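Local coordinates for protein agarase (Pseudoalteromonas fuliginea, PDB 6XJ9) that probably hydrolyses agarose chains as a glycoside hydrolase of family GH50 from a marine bacterium, at residues Gly735-Ser738 against Arg742-Ile745. Numbering follows the deposited sequence.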
ATOM      1  N   GLY A 735       4.052   3.133 -15.633  1.00 20.20           N
ATOM      2  CA  GLY A 735       4.042   4.528 -15.209  1.00 19.87           C
ATOM      3  C   GLY A 735       4.243   4.704 -13.705  1.00 21.22           C
ATOM      4  O   GLY A 735       3.717   3.928 -12.906  1.00 22.57           O
ATOM      5  N   PHE A 736       4.995   5.754 -13.336  1.00 20.89           N
ATOM      6  CA  PHE A 736       4.941   6.321 -11.991  1.00 19.20           C
ATOM      7  C   PHE A 736       3.625   7.073 -11.781  1.00 19.17           C
ATOM      8  O   PHE A 736       3.197   7.270 -10.636  1.00 17.78           O
ATOM      9  CB  PHE A 736       6.173   7.192 -11.712  1.00 19.23           C
ATOM     10  CG  PHE A 736       7.047   6.675 -10.593  1.00 19.21           C
ATOM     11  CD1 PHE A 736       7.120   7.343  -9.382  1.00 19.30           C
ATOM     12  CD2 PHE A 736       7.759   5.495 -10.734  1.00 20.53           C
ATOM     13  CE1 PHE A 736       7.901   6.855  -8.344  1.00 20.18           C
ATOM     14  CE2 PHE A 736       8.543   5.009  -9.699  1.00 20.39           C
ATOM     15  CZ  PHE A 736       8.613   5.689  -8.504  1.00 20.19           C
ATOM     16  N   ILE A 737       3.005   7.495 -12.899  1.00 18.37           N
ATOM     17  CA  ILE A 737       1.720   8.185 -12.910  1.00 18.92           C
ATOM     18  C   ILE A 737       0.811   7.548 -13.967  1.00 19.45           C
ATOM     19  O   ILE A 737       1.293   7.014 -14.966  1.00 19.35           O
ATOM     20  CB  ILE A 737       1.894   9.696 -13.191  1.00 18.70           C
ATOM     21  CG1 ILE A 737       1.997   9.995 -14.689  1.00 18.59           C
ATOM     22  CG2 ILE A 737       3.046  10.308 -12.399  1.00 18.89           C
ATOM     23  CD1 ILE A 737       2.381  11.419 -15.012  1.00 18.80           C
ATOM     24  N   SER A 738      -0.510   7.672 -13.766  1.00 18.81           N
ATOM     25  CA  SER A 738      -1.519   7.130 -14.668  1.00 19.40           C
ATOM     26  C   SER A 738      -1.784   8.088 -15.827  1.00 18.89           C
ATOM     27  O   SER A 738      -1.242   9.188 -15.878  1.00 17.89           O
ATOM     28  CB  SER A 738      -2.804   6.846 -13.915  1.00 20.46           C
ATOM     29  OG  SER A 738      -3.476   8.068 -13.615  1.00 21.82           O
ATOM     30  N   ARG A 742      -2.395  11.159 -12.435  1.00 20.70           N
ATOM     31  CA  ARG A 742      -2.378  10.875 -11.013  1.00 21.77           C
ATOM     32  C   ARG A 742      -1.175   9.996 -10.684  1.00 21.93           C
ATOM     33  O   ARG A 742      -1.136   8.832 -11.080  1.00 20.21           O
ATOM     34  CB  ARG A 742      -3.656  10.159 -10.565  1.00 21.56           C
ATOM     35  CG  ARG A 742      -4.918  11.002 -10.686  1.00 22.37           C
ATOM     36  CD  ARG A 742      -6.172  10.281 -10.207  1.00 22.33           C
ATOM     37  NE  ARG A 742      -7.177  11.248  -9.773  1.00 22.49           N
ATOM     38  CZ  ARG A 742      -8.328  10.944  -9.188  1.00 23.29           C
ATOM     39  NH1 ARG A 742      -8.659   9.678  -9.004  1.00 23.12           N
ATOM     40  NH2 ARG A 742      -9.157  11.909  -8.815  1.00 23.54           N
ATOM     41  N   PRO A 743      -0.200  10.504  -9.890  1.00 21.62           N
ATOM     42  CA  PRO A 743       0.882   9.664  -9.382  1.00 22.10           C
ATOM     43  C   PRO A 743       0.322   8.467  -8.615  1.00 21.73           C
ATOM     44  O   PRO A 743      -0.644   8.590  -7.861  1.00 21.54           O
ATOM     45  CB  PRO A 743       1.642  10.616  -8.439  1.00 22.84           C
ATOM     46  CG  PRO A 743       1.350  11.988  -9.012  1.00 22.15           C
ATOM     47  CD  PRO A 743      -0.104  11.901  -9.425  1.00 22.12           C
ATOM     48  N   TYR A 744       0.933   7.303  -8.847  1.00 21.81           N
ATOM     49  CA  TYR A 744       0.668   6.102  -8.068  1.00 22.23           C
ATOM     50  C   TYR A 744       1.256   6.296  -6.676  1.00 23.64           C
ATOM     51  O   TYR A 744       2.473   6.334  -6.518  1.00 22.14           O
ATOM     52  CB  TYR A 744       1.279   4.873  -8.755  1.00 21.38           C
ATOM     53  CG  TYR A 744       0.536   4.391  -9.977  1.00 20.35           C
ATOM     54  CD1 TYR A 744      -0.622   3.634  -9.850  1.00 20.72           C
ATOM     55  CD2 TYR A 744       0.987   4.675 -11.258  1.00 19.87           C
ATOM     56  CE1 TYR A 744      -1.324   3.187 -10.962  1.00 20.59           C
ATOM     57  CE2 TYR A 744       0.305   4.226 -12.380  1.00 19.51           C
ATOM     58  CZ  TYR A 744      -0.853   3.478 -12.232  1.00 20.88           C
ATOM     59  OH  TYR A 744      -1.531   3.026 -13.336  1.00 21.43           O
ATOM     60  N   ILE A 745       0.366   6.439  -5.685  1.00 24.61           N
ATOM     61  CA  ILE A 745       0.714   6.961  -4.373  1.00 24.83           C
ATOM     62  C   ILE A 745       1.753   6.066  -3.698  1.00 23.66           C
ATOM     63  O   ILE A 745       2.692   6.576  -3.083  1.00 21.65           O
ATOM     64  CB  ILE A 745      -0.556   7.166  -3.513  1.00 28.50           C
ATOM     65  CG1 ILE A 745      -1.188   8.534  -3.785  1.00 30.11           C
ATOM     66  CG2 ILE A 745      -0.251   6.974  -2.034  1.00 29.92           C
ATOM     67  CD1 ILE A 745      -2.540   8.760  -3.117  1.00 33.89           C
TER
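Ile737 and Pro743 form a single antiparallel beta bridge, their CA atoms 3.9 Å apart, where the chain doubles back in the loop between strand 709-714 and helix 745-763 of what is probably the catalytic domain. Two backbone bonds frame the pair: Tyr744 N gives its hydrogen to Phe736 O at 2.9 Å, nearly straight at 165°, and Ser738 N gives its hydrogen to Arg742 O at 3.0 Å. The dense side is built on Tyr744. With CG anti to its carbonyl carbon (chi1 -74°), the ring lies alongside the 735-738 backbone; Phe736 O meets its edge, and Gly735 O approaches CD2 obliquely at 3.3 Å. The phenol hydroxyl bonds to Asp719, which also takes the hydrogen of Gly735 N, while Arg692 makes a cation-pi contact with the ring and a hydrogen bond to Gly735 O, so both segments share the same two polar partners. On the apolar side, Ile737 CG2 touches Pro743 CG at 4.1 Å, and both side chains pack on Arg424 and Trp428 of helix 413-428. The partly exposed end at Ser738 and Arg742 is looser. There the extended arginine chain carries its guanidinium away from the bridge to a salt bridge with Asp247, and Arg742 N makes just a weak, 3.5 Å hydrogen bond to Ser738 OG, a hydroxyl also bonded to Thr740 OG1.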